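Local coordinates for protein 4-hydroxy-tetrahydrodipicolinate synthase (Thermotoga maritima, PDB 1O5K) that catalyses the condensation of pyruvate with aspartate semialdehyde to 4-hydroxy-tetrahydrodipicolinate, a step of lysine biosynthesis, at residues A[223-228]-A[252-257]; A[271-276]-A[298-303]; A[264-269]-A[290-295]; A[215-220]-A[231-236]. All coordinates share one frame; numbering follows the deposited sequence.

Contact 1: A[223-228]-A[252-257]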
loop_
_atom_site.group_PDB
_atom_site.type_symbol
_atom_site.label_atom_id
_atom_site.label_comp_id
_atom_site.label_asym_id
_atom_site.label_seq_id
_atom_site.Cartn_x
_atom_site.Cartn_y
_atom_site.Cartn_z
ATOM N N ASN A 223 22.028 -20.027 -4.936
ATOM C CA ASN A 223 23.435 -19.689 -5.148
ATOM C C ASN A 223 24.308 -20.186 -4.002
ATOM O O ASN A 223 25.434 -20.634 -4.214
ATOM C CB ASN A 223 23.613 -18.185 -5.269
ATOM C CG ASN A 223 23.316 -17.653 -6.671
ATOM O OD1 ASN A 223 24.204 -17.629 -7.548
ATOM N ND2 ASN A 223 22.077 -17.163 -6.875
ATOM N N VAL A 224 23.793 -20.080 -2.779
ATOM C CA VAL A 224 24.549 -20.469 -1.605
ATOM C C VAL A 224 24.127 -21.784 -1.019
ATOM O O VAL A 224 24.967 -22.507 -0.478
ATOM C CB VAL A 224 24.544 -19.379 -0.498
ATOM C CG1 VAL A 224 25.186 -18.075 -1.038
ATOM C CG2 VAL A 224 23.176 -19.119 0.023
ATOM N N ALA A 225 22.843 -22.127 -1.159
ATOM C CA ALA A 225 22.314 -23.349 -0.578
ATOM C C ALA A 225 21.541 -24.182 -1.603
ATOM O O ALA A 225 20.341 -24.425 -1.433
ATOM C CB ALA A 225 21.390 -22.944 0.568
ATOM N N PRO A 226 22.213 -24.629 -2.664
ATOM C CA PRO A 226 21.550 -25.349 -3.732
ATOM C C PRO A 226 20.921 -26.650 -3.268
ATOM O O PRO A 226 19.796 -26.945 -3.642
ATOM C CB PRO A 226 22.674 -25.587 -4.757
ATOM C CG PRO A 226 23.920 -25.529 -3.946
ATOM C CD PRO A 226 23.649 -24.443 -2.945
ATOM N N LYS A 227 21.630 -27.431 -2.465
ATOM C CA LYS A 227 21.087 -28.733 -2.056
ATOM C C LYS A 227 19.823 -28.591 -1.253
ATOM O O LYS A 227 18.893 -29.388 -1.438
ATOM C CB LYS A 227 22.121 -29.488 -1.228
ATOM C CG LYS A 227 21.688 -30.830 -0.640
ATOM C CD LYS A 227 22.946 -31.450 -0.007
ATOM C CE LYS A 227 22.653 -32.264 1.235
ATOM N NZ LYS A 227 23.939 -32.653 1.905
ATOM N N GLN A 228 19.776 -27.575 -0.397
ATOM C CA GLN A 228 18.609 -27.333 0.472
ATOM C C GLN A 228 17.407 -26.879 -0.329
ATOM O O GLN A 228 16.271 -27.377 -0.122
ATOM C CB GLN A 228 18.972 -26.327 1.585
ATOM C CG GLN A 228 19.999 -26.870 2.547
ATOM C CD GLN A 228 21.431 -27.018 1.997
ATOM O OE1 GLN A 228 21.914 -26.210 1.181
ATOM N NE2 GLN A 228 22.122 -28.064 2.467
ATOM N N ARG A 252 14.208 -20.212 6.124
ATOM C CA ARG A 252 13.601 -18.879 6.205
ATOM C C ARG A 252 14.549 -17.749 6.587
ATOM O O ARG A 252 14.484 -16.687 5.976
ATOM C CB ARG A 252 12.409 -18.846 7.182
ATOM C CG ARG A 252 11.830 -17.383 7.327
ATOM C CD ARG A 252 10.589 -17.215 8.217
ATOM N NE ARG A 252 9.563 -16.286 7.672
ATOM C CZ ARG A 252 8.895 -16.456 6.507
ATOM N NH1 ARG A 252 9.179 -17.469 5.684
ATOM N NH2 ARG A 252 7.961 -15.582 6.147
ATOM N N PRO A 253 15.387 -17.929 7.604
ATOM C CA PRO A 253 16.338 -16.880 8.002
ATOM C C PRO A 253 17.283 -16.474 6.875
ATOM O O PRO A 253 17.538 -15.276 6.687
ATOM C CB PRO A 253 17.127 -17.529 9.125
ATOM C CG PRO A 253 16.167 -18.606 9.641
ATOM C CD PRO A 253 15.484 -19.118 8.472
ATOM N N LEU A 254 17.748 -17.471 6.111
ATOM C CA LEU A 254 18.607 -17.219 4.976
ATOM C C LEU A 254 17.821 -16.553 3.883
ATOM O O LEU A 254 18.295 -15.614 3.256
ATOM C CB LEU A 254 19.286 -18.524 4.524
ATOM C CG LEU A 254 20.277 -18.409 3.381
ATOM C CD1 LEU A 254 21.381 -17.417 3.723
ATOM C CD2 LEU A 254 20.848 -19.732 3.101
ATOM N N MET A 255 16.612 -17.039 3.618
ATOM C CA MET A 255 15.768 -16.431 2.607
ATOM C C MET A 255 15.578 -14.952 2.886
ATOM O O MET A 255 15.714 -14.131 1.984
ATOM C CB MET A 255 14.431 -17.154 2.543
ATOM C CG MET A 255 14.539 -18.518 1.915
ATOM S SD MET A 255 12.886 -19.311 1.941
ATOM C CE MET A 255 13.264 -20.879 1.141
ATOM N N LYS A 256 15.317 -14.608 4.142
ATOM C CA LYS A 256 15.082 -13.213 4.516
ATOM C C LYS A 256 16.372 -12.381 4.466
ATOM O O LYS A 256 16.375 -11.250 3.955
ATOM C CB LYS A 256 14.459 -13.131 5.909
ATOM C CG LYS A 256 13.124 -13.893 5.941
ATOM C CD LYS A 256 12.074 -13.297 4.956
ATOM C CE LYS A 256 10.972 -14.288 4.596
ATOM N NZ LYS A 256 9.648 -13.622 4.227
ATOM N N ALA A 257 17.463 -12.955 4.976
ATOM C CA ALA A 257 18.721 -12.233 5.032
ATOM C C ALA A 257 19.216 -11.830 3.652
ATOM O O ALA A 257 19.907 -10.791 3.512
ATOM C CB ALA A 257 19.774 -13.044 5.753
#
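Next to Val224, whose side chain packs on Leu254, the amide nitrogen Asn223 ND2 is gripped by two backbone carbonyls, those of Ala20 and Val220, while Asn223 OD1 accepts a bond from the N-H of Val22. With both ends of the amide occupied, its rotation is fixed, and the residue ties the turn to the end of the barrel strands. Val224 O is taken in its turn by the hydroxyl of Tyr41. The contact itself is wholly apolar and rests on one methyl of Leu254. Val224 CG2 lies 3.9 Å from Leu254 CD2, and Ala225 CB touches the same CD2 atom at 4.1 Å; the methyl rests against both from one side. Leu254 reaches them by an extended route: CG is anti to the backbone N (chi1 -177°), and CD2 continues the chain outward from the helix. In the TIM-barrel fold of the DapA family, 223-228 leads from the last barrel strand into helix 226-237, with Ala225 at the N-cap position, whereas 252-257 ends helix 241-257 beyond it. The backbones stay well apart, Ala225 CA and Leu254 CA being 9.1 Å distant, and Leu254 also packs on Val299 and Leu300 of helix 290-302. On the far flank of helix 241-257, Lys256 CE lies 3.5 Å above the guanidinium plane of Arg252, over its centre. Lys256 NZ forms salt bridges with Asp204 and with Asp180 of a neighbouring subunit, and Arg252 NH2 joins that same Asp180.

Contact 2: A[271-276]-A[298-303]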
loop_
_atom_site.group_PDB
_atom_site.type_symbol
_atom_site.label_atom_id
_atom_site.label_comp_id
_atom_site.label_asym_id
_atom_site.label_seq_id
_atom_site.Cartn_x
_atom_site.Cartn_y
_atom_site.Cartn_z
ATOM N N LEU A 271 28.348 -15.153 -0.884
ATOM C CA LEU A 271 29.283 -15.938 -1.717
ATOM C C LEU A 271 30.733 -15.586 -1.408
ATOM O O LEU A 271 31.636 -16.472 -1.367
ATOM C CB LEU A 271 28.951 -15.737 -3.186
ATOM C CG LEU A 271 27.646 -16.493 -3.565
ATOM C CD1 LEU A 271 27.186 -15.987 -4.911
ATOM C CD2 LEU A 271 27.874 -17.954 -3.627
ATOM N N ASN A 272 30.978 -14.320 -1.138
ATOM C CA ASN A 272 32.335 -13.932 -0.737
ATOM C C ASN A 272 32.758 -14.525 0.630
ATOM O O ASN A 272 33.906 -15.041 0.811
ATOM C CB ASN A 272 32.448 -12.406 -0.713
ATOM C CG ASN A 272 33.801 -11.922 -0.248
ATOM O OD1 ASN A 272 33.898 -11.281 0.787
ATOM N ND2 ASN A 272 34.853 -12.194 -1.024
ATOM N N LEU A 273 31.864 -14.445 1.613
ATOM C CA LEU A 273 32.147 -15.033 2.925
ATOM C C LEU A 273 32.484 -16.518 2.748
ATOM O O LEU A 273 33.371 -17.043 3.395
ATOM C CB LEU A 273 30.949 -14.879 3.858
ATOM C CG LEU A 273 30.701 -13.493 4.434
ATOM C CD1 LEU A 273 29.337 -13.427 5.111
ATOM C CD2 LEU A 273 31.762 -13.083 5.424
ATOM N N MET A 274 31.787 -17.168 1.818
ATOM C CA MET A 274 31.973 -18.581 1.576
ATOM C C MET A 274 33.224 -18.886 0.739
ATOM O O MET A 274 33.559 -20.036 0.574
ATOM C CB MET A 274 30.720 -19.188 0.924
ATOM C CG MET A 274 29.576 -19.251 1.916
ATOM S SD MET A 274 27.981 -19.608 1.086
ATOM C CE MET A 274 28.132 -21.305 1.061
ATOM N N GLY A 275 33.859 -17.872 0.159
ATOM C CA GLY A 275 35.120 -18.085 -0.571
ATOM C C GLY A 275 34.960 -18.301 -2.063
ATOM O O GLY A 275 35.895 -18.671 -2.724
ATOM N N PHE A 276 33.800 -17.989 -2.621
ATOM C CA PHE A 276 33.531 -18.277 -4.036
ATOM C C PHE A 276 33.871 -17.123 -4.984
ATOM O O PHE A 276 34.334 -17.377 -6.103
ATOM C CB PHE A 276 32.075 -18.633 -4.261
ATOM C CG PHE A 276 31.720 -20.042 -3.962
ATOM C CD1 PHE A 276 30.987 -20.358 -2.830
ATOM C CD2 PHE A 276 32.048 -21.056 -4.842
ATOM C CE1 PHE A 276 30.628 -21.661 -2.563
ATOM C CE2 PHE A 276 31.692 -22.372 -4.566
ATOM C CZ PHE A 276 30.981 -22.662 -3.427
ATOM N N ASN A 298 26.302 -14.891 10.403
ATOM C CA ASN A 298 25.597 -15.616 11.461
ATOM C C ASN A 298 24.621 -16.642 10.927
ATOM O O ASN A 298 24.607 -17.784 11.360
ATOM C CB ASN A 298 24.844 -14.628 12.348
ATOM C CG ASN A 298 25.781 -13.878 13.305
ATOM O OD1 ASN A 298 26.893 -14.334 13.595
ATOM N ND2 ASN A 298 25.348 -12.695 13.752
ATOM N N VAL A 299 23.805 -16.208 9.989
ATOM C CA VAL A 299 22.815 -17.057 9.355
ATOM C C VAL A 299 23.487 -18.176 8.561
ATOM O O VAL A 299 23.017 -19.328 8.589
ATOM C CB VAL A 299 21.883 -16.216 8.439
ATOM C CG1 VAL A 299 21.117 -17.085 7.501
ATOM C CG2 VAL A 299 20.887 -15.391 9.281
ATOM N N LEU A 300 24.568 -17.861 7.843
ATOM C CA LEU A 300 25.274 -18.906 7.095
ATOM C C LEU A 300 25.817 -19.982 8.045
ATOM O O LEU A 300 25.670 -21.184 7.771
ATOM C CB LEU A 300 26.361 -18.348 6.190
ATOM C CG LEU A 300 25.867 -17.511 5.006
ATOM C CD1 LEU A 300 27.104 -16.869 4.380
ATOM C CD2 LEU A 300 25.119 -18.404 4.004
ATOM N N LYS A 301 26.434 -19.536 9.134
ATOM C CA LYS A 301 26.946 -20.393 10.208
ATOM C C LYS A 301 25.837 -21.264 10.798
ATOM O O LYS A 301 25.967 -22.470 10.893
ATOM C CB LYS A 301 27.548 -19.558 11.358
ATOM C CG LYS A 301 28.931 -18.978 11.156
ATOM C CD LYS A 301 29.474 -18.356 12.500
ATOM C CE LYS A 301 28.708 -17.060 12.939
ATOM N NZ LYS A 301 29.308 -16.259 14.083
ATOM N N GLU A 302 24.760 -20.650 11.223
ATOM C CA GLU A 302 23.648 -21.403 11.777
ATOM C C GLU A 302 23.132 -22.456 10.795
ATOM O O GLU A 302 22.708 -23.522 11.242
ATOM C CB GLU A 302 22.474 -20.490 12.164
ATOM C CG GLU A 302 22.755 -19.489 13.283
ATOM N N SER A 303 23.171 -22.163 9.482
ATOM C CA SER A 303 22.641 -23.059 8.440
ATOM C C SER A 303 23.608 -24.161 8.005
ATOM O O SER A 303 23.262 -24.960 7.137
ATOM C CB SER A 303 22.251 -22.246 7.183
ATOM O OG SER A 303 21.430 -21.128 7.516
#
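Leu300 projects one methyl, CD1, toward Leu273 and Met274, at the C-terminal side of helix 265-273. Leu273 CD1 meets Leu300 CD1 at 4.2 Å, methyl against methyl, and Met274 CG, part way along its chain, comes equally near to that CD1. With CG anti to the carbonyl carbon in each leucine (chi1 -75° in Leu273), the two CD1 methyls face each other across the gap, and the side chains run at a slant to one another. The more closely packed side is extended by Leu254 of helix 241-257, which packs on Leu300, and by Leu296, which packs on Leu273. Towards solvent the contact thins out. There Lys301 NZ gives a hydrogen bond to Asn298 OD1 at 3.1 Å, almost in line with the C=O bond (163°), a surface link within one helix. Ser303 instead folds back on the backbone: its OG is 2.6 Å from Val299 O, which also accepts Ser303 N from the other face of its plane. The chain leaves the opposing helix through a Schellman motif at Gly275, whose positive phi (94°) turns it so that Phe276 N bonds to Leu271 O. Helices 265-273 and 290-302 are two of the C-terminal helices that pack beside the TIM barrel. Polar groups such as these are bonded within their own segments; no hydrogen bond crosses between the two, and the contact between them is apolar packing.

Contact 3: A[264-269]-A[290-295]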
loop_
_atom_site.group_PDB
_atom_site.type_symbol
_atom_site.label_atom_id
_atom_site.label_comp_id
_atom_site.label_asym_id
_atom_site.label_seq_id
_atom_site.Cartn_x
_atom_site.Cartn_y
_atom_site.Cartn_z
ATOM N N PRO A 264 21.258 -8.373 -6.099
ATOM C CA PRO A 264 22.149 -9.337 -5.416
ATOM C C PRO A 264 23.215 -8.802 -4.446
ATOM O O PRO A 264 24.269 -9.446 -4.299
ATOM C CB PRO A 264 22.840 -9.991 -6.581
ATOM C CG PRO A 264 23.007 -8.870 -7.579
ATOM C CD PRO A 264 21.791 -7.978 -7.415
ATOM N N ILE A 265 22.977 -7.668 -3.795
ATOM C CA ILE A 265 23.937 -7.173 -2.852
ATOM C C ILE A 265 24.217 -8.189 -1.736
ATOM O O ILE A 265 25.408 -8.539 -1.513
ATOM C CB ILE A 265 23.571 -5.778 -2.329
ATOM C CG1 ILE A 265 23.747 -4.759 -3.443
ATOM C CG2 ILE A 265 24.412 -5.400 -1.177
ATOM C CD1 ILE A 265 23.106 -3.444 -3.128
ATOM N N PRO A 266 23.198 -8.688 -1.030
ATOM C CA PRO A 266 23.468 -9.696 0.032
ATOM C C PRO A 266 24.037 -11.018 -0.454
ATOM O O PRO A 266 25.027 -11.507 0.115
ATOM C CB PRO A 266 22.080 -9.912 0.657
ATOM C CG PRO A 266 21.373 -8.572 0.367
ATOM C CD PRO A 266 21.744 -8.379 -1.065
ATOM N N VAL A 267 23.489 -11.537 -1.541
ATOM C CA VAL A 267 23.971 -12.868 -2.023
ATOM C C VAL A 267 25.461 -12.831 -2.456
ATOM O O VAL A 267 26.239 -13.777 -2.160
ATOM C CB VAL A 267 23.021 -13.474 -3.077
ATOM C CG1 VAL A 267 23.122 -12.774 -4.418
ATOM C CG2 VAL A 267 23.305 -14.971 -3.244
ATOM N N LYS A 268 25.907 -11.721 -3.038
ATOM C CA LYS A 268 27.321 -11.589 -3.374
ATOM C C LYS A 268 28.166 -11.527 -2.105
ATOM O O LYS A 268 29.207 -12.140 -2.062
ATOM C CB LYS A 268 27.608 -10.416 -4.317
ATOM C CG LYS A 268 27.230 -10.712 -5.765
ATOM C CD LYS A 268 27.708 -9.659 -6.732
ATOM C CE LYS A 268 28.188 -10.279 -8.006
ATOM N NZ LYS A 268 28.688 -9.331 -9.002
ATOM N N ALA A 269 27.700 -10.817 -1.072
ATOM C CA ALA A 269 28.462 -10.765 0.208
ATOM C C ALA A 269 28.550 -12.168 0.847
ATOM O O ALA A 269 29.588 -12.566 1.331
ATOM C CB ALA A 269 27.886 -9.725 1.164
ATOM N N GLU A 290 28.100 -3.408 6.538
ATOM C CA GLU A 290 28.664 -4.297 7.584
ATOM C C GLU A 290 27.601 -5.031 8.411
ATOM O O GLU A 290 27.808 -6.168 8.827
ATOM C CB GLU A 290 29.533 -3.494 8.561
ATOM C CG GLU A 290 30.818 -2.970 7.942
ATOM N N LYS A 291 26.497 -4.345 8.689
ATOM C CA LYS A 291 25.341 -4.949 9.336
ATOM C C LYS A 291 24.807 -6.164 8.572
ATOM O O LYS A 291 24.587 -7.208 9.183
ATOM C CB LYS A 291 24.219 -3.908 9.549
ATOM C CG LYS A 291 24.495 -3.019 10.769
ATOM C CD LYS A 291 23.360 -2.040 11.036
ATOM C CE LYS A 291 23.747 -1.004 12.107
ATOM N NZ LYS A 291 22.739 0.118 12.160
ATOM N N THR A 292 24.639 -6.044 7.252
ATOM C CA THR A 292 24.168 -7.148 6.418
ATOM C C THR A 292 25.198 -8.283 6.431
ATOM O O THR A 292 24.860 -9.446 6.506
ATOM C CB THR A 292 23.960 -6.660 4.972
ATOM O OG1 THR A 292 22.910 -5.660 4.909
ATOM C CG2 THR A 292 23.525 -7.807 4.025
ATOM N N VAL A 293 26.462 -7.938 6.296
ATOM C CA VAL A 293 27.512 -8.974 6.266
ATOM C C VAL A 293 27.531 -9.780 7.572
ATOM O O VAL A 293 27.672 -11.016 7.563
ATOM C CB VAL A 293 28.878 -8.354 6.086
ATOM C CG1 VAL A 293 29.968 -9.450 6.247
ATOM C CG2 VAL A 293 28.991 -7.669 4.722
ATOM N N GLU A 294 27.400 -9.060 8.689
ATOM C CA GLU A 294 27.399 -9.632 10.037
ATOM C C GLU A 294 26.227 -10.613 10.174
ATOM O O GLU A 294 26.390 -11.725 10.672
ATOM C CB GLU A 294 27.259 -8.443 10.987
ATOM C CG GLU A 294 27.512 -8.528 12.461
ATOM C CD GLU A 294 27.373 -7.086 12.991
ATOM O OE1 GLU A 294 28.411 -6.374 13.081
ATOM O OE2 GLU A 294 26.206 -6.624 13.156
ATOM N N LEU A 295 25.068 -10.207 9.667
ATOM C CA LEU A 295 23.846 -11.035 9.680
ATOM C C LEU A 295 24.044 -12.268 8.804
ATOM O O LEU A 295 23.788 -13.398 9.202
ATOM C CB LEU A 295 22.653 -10.222 9.171
ATOM C CG LEU A 295 21.370 -10.995 8.822
ATOM C CD1 LEU A 295 20.825 -11.600 10.090
ATOM C CD2 LEU A 295 20.345 -10.089 8.181
#
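Thr292 sets its methyl over one face of the Pro266 pyrrolidine ring, off-centre toward the CB-CG bond: Thr292 CG2 lies 4.2 Å from Pro266 CB, and Pro266 CG is hardly farther from that methyl. Lacking an N-H, the proline sits in the first turn of helix 265-273, where no backbone donor is needed. Thr292 turns its methyl to the ring because CG2 stands anti to the backbone N, with OG1 set on the other branch (chi1 -64°). That hydroxyl is hydrogen-bonded to the carboxylate of Glu261, so the apolar and polar arms of one threonine serve different neighbours. One turn further along, Ala269 CB touches Val293 CG2 at 4.3 Å. The small alanine allows a close approach of the backbones there, with Ala269 CA and Val293 CA only 6.4 Å apart. Away from Val293, Lys268 NZ is held by the carboxylate of Glu58 and by the carbonyls of Thr23 and Glu280. Pro266 also lies about 9 Å, side chain to side chain, from Thr56, a predicted pyruvate-binding residue. A proline ring, an alanine and two beta-branched side chains thus join helices 265-273 and 290-302, members of the C-terminal helical region that accompanies the TIM barrel in dihydrodipicolinate synthases.

Contact 4: A[215-220]-A[231-236]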
loop_
_atom_site.group_PDB
_atom_site.type_symbol
_atom_site.label_atom_id
_atom_site.label_comp_id
_atom_site.label_asym_id
_atom_site.label_seq_id
_atom_site.Cartn_x
_atom_site.Cartn_y
_atom_site.Cartn_z
ATOM N N ASP A 215 5.612 -25.442 -10.338
ATOM C CA ASP A 215 6.658 -26.305 -10.839
ATOM C C ASP A 215 8.074 -26.157 -10.237
ATOM O O ASP A 215 8.997 -26.850 -10.651
ATOM C CB ASP A 215 6.708 -26.193 -12.361
ATOM C CG ASP A 215 5.410 -26.591 -12.950
ATOM O OD1 ASP A 215 4.637 -25.714 -13.371
ATOM O OD2 ASP A 215 5.026 -27.761 -12.871
ATOM N N GLY A 216 8.213 -25.306 -9.228
ATOM C CA GLY A 216 9.488 -25.076 -8.626
ATOM C C GLY A 216 9.800 -23.614 -8.451
ATOM O O GLY A 216 8.923 -22.792 -8.179
ATOM N N VAL A 217 11.072 -23.289 -8.605
ATOM C CA VAL A 217 11.582 -21.972 -8.281
ATOM C C VAL A 217 12.784 -21.583 -9.116
ATOM O O VAL A 217 13.622 -22.410 -9.428
ATOM C CB VAL A 217 11.944 -21.826 -6.776
ATOM C CG1 VAL A 217 12.956 -22.913 -6.349
ATOM C CG2 VAL A 217 12.455 -20.406 -6.406
ATOM N N ILE A 218 12.793 -20.319 -9.544
ATOM C CA ILE A 218 13.977 -19.712 -10.114
ATOM C C ILE A 218 14.541 -18.856 -8.958
ATOM O O ILE A 218 13.964 -17.831 -8.566
ATOM C CB ILE A 218 13.706 -18.941 -11.396
ATOM C CG1 ILE A 218 13.293 -19.928 -12.513
ATOM C CG2 ILE A 218 14.996 -18.153 -11.763
ATOM C CD1 ILE A 218 12.700 -19.256 -13.787
ATOM N N SER A 219 15.615 -19.400 -8.369
ATOM C CA SER A 219 16.058 -19.089 -7.013
ATOM C C SER A 219 17.263 -18.191 -6.925
ATOM O O SER A 219 18.194 -18.301 -7.678
ATOM C CB SER A 219 16.419 -20.410 -6.310
ATOM O OG SER A 219 16.826 -20.212 -4.968
ATOM N N VAL A 220 17.254 -17.362 -5.900
ATOM C CA VAL A 220 18.474 -16.608 -5.481
ATOM C C VAL A 220 19.239 -17.418 -4.403
ATOM O O VAL A 220 20.474 -17.581 -4.429
ATOM C CB VAL A 220 18.049 -15.299 -4.927
ATOM C CG1 VAL A 220 19.212 -14.562 -4.240
ATOM C CG2 VAL A 220 17.448 -14.402 -6.057
ATOM N N GLU A 231 16.150 -29.931 -2.148
ATOM C CA GLU A 231 15.424 -30.771 -1.197
ATOM C C GLU A 231 14.012 -30.256 -0.919
ATOM O O GLU A 231 13.118 -31.048 -0.763
ATOM C CB GLU A 231 16.219 -30.866 0.111
ATOM C CG GLU A 231 15.565 -31.600 1.262
ATOM C CD GLU A 231 16.386 -31.548 2.569
ATOM O OE1 GLU A 231 16.165 -32.449 3.432
ATOM O OE2 GLU A 231 17.212 -30.593 2.757
ATOM N N LEU A 232 13.843 -28.953 -0.815
ATOM C CA LEU A 232 12.529 -28.381 -0.587
ATOM C C LEU A 232 11.573 -28.832 -1.677
ATOM O O LEU A 232 10.473 -29.285 -1.382
ATOM C CB LEU A 232 12.616 -26.855 -0.481
ATOM C CG LEU A 232 11.371 -26.033 -0.108
ATOM C CD1 LEU A 232 11.774 -24.636 0.312
ATOM C CD2 LEU A 232 10.373 -25.955 -1.260
ATOM N N CYS A 233 11.974 -28.711 -2.948
ATOM C CA CYS A 233 11.095 -29.123 -4.061
ATOM C C CYS A 233 10.952 -30.632 -4.125
ATOM O O CYS A 233 9.845 -31.158 -4.238
ATOM C CB CYS A 233 11.598 -28.575 -5.391
ATOM S SG CYS A 233 11.735 -26.757 -5.430
ATOM N N ALA A 234 12.068 -31.338 -4.012
ATOM C CA ALA A 234 12.080 -32.782 -4.133
ATOM C C ALA A 234 11.173 -33.458 -3.114
ATOM O O ALA A 234 10.409 -34.406 -3.458
ATOM C CB ALA A 234 13.513 -33.309 -4.013
ATOM N N GLU A 235 11.221 -32.991 -1.867
ATOM C CA GLU A 235 10.332 -33.510 -0.866
ATOM C C GLU A 235 8.861 -33.268 -1.222
ATOM O O GLU A 235 8.009 -34.146 -1.009
ATOM C CB GLU A 235 10.665 -32.927 0.514
ATOM C CG GLU A 235 11.952 -33.423 1.116
ATOM C CD GLU A 235 11.885 -34.855 1.614
ATOM O OE1 GLU A 235 10.854 -35.540 1.432
ATOM O OE2 GLU A 235 12.881 -35.320 2.177
ATOM N N TYR A 236 8.560 -32.105 -1.797
ATOM C CA TYR A 236 7.188 -31.795 -2.157
ATOM C C TYR A 236 6.738 -32.752 -3.259
ATOM O O TYR A 236 5.690 -33.386 -3.155
ATOM C CB TYR A 236 7.015 -30.331 -2.625
ATOM C CG TYR A 236 5.579 -30.014 -2.893
ATOM C CD1 TYR A 236 4.752 -29.557 -1.882
ATOM C CD2 TYR A 236 4.992 -30.345 -4.103
ATOM C CE1 TYR A 236 3.415 -29.310 -2.117
ATOM C CE2 TYR A 236 3.651 -30.136 -4.327
ATOM C CZ TYR A 236 2.866 -29.636 -3.335
ATOM O OH TYR A 236 1.527 -29.486 -3.559
#
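Strand 216-219 packs against helix 226-237, Gly216 CA and Cys233 CA approaching to 6.3 Å, and Gly216 has backbone angles (phi 132°, psi -145°) that a side chain would hardly tolerate. The two elements are the last strand of the TIM barrel and the helix that follows it, a beta-alpha unit closing the barrel against strand 16-20, with which Val217 makes backbone hydrogen bonds, at Gly16 and Gly18. Cys233 is the side chain with which the helix meets the strand. Its SG, turned anti to the carbonyl carbon (chi1 -58°), lies 4.1 Å from Val217 CG1 and 4.3 Å from Gly216 CA. Cys233 and Val217 both also pack on Val17 of the first strand, while Val217 touches Thr206 of helix 206-212. The layer is buried and apolar, with no hydrogen bond between strand and helix. Ile218, next in the strand, probably binds pyruvate, so the strand carries packing for the helix layer and a predicted part of the active site. At the far end of the strand, Asp203 accepts Ser219 OG on its OD1 and the backbone N of Val220 on its OD2.

Overall arrangement
Along the chain contact 4 opens first, and its segments alternate with those of contact 1; both use helix 226-237, their centres 12 Å apart. Contacts 2 and 3 follow, also alternating, and both join helix 265-273 to helix 290-302, with centres 10 Å apart. Contact 1 bridges the two groups: Leu254 touches Val299, and Val224 touches Leu271 and Val267. Contacts 2 and 4 lie 21 Å apart between centres and do not touch. The contacts thus lead from the last strand and helix of the TIM barrel, which bears the predicted pyruvate site, through contact 1, to the C-terminal helices packed beside it.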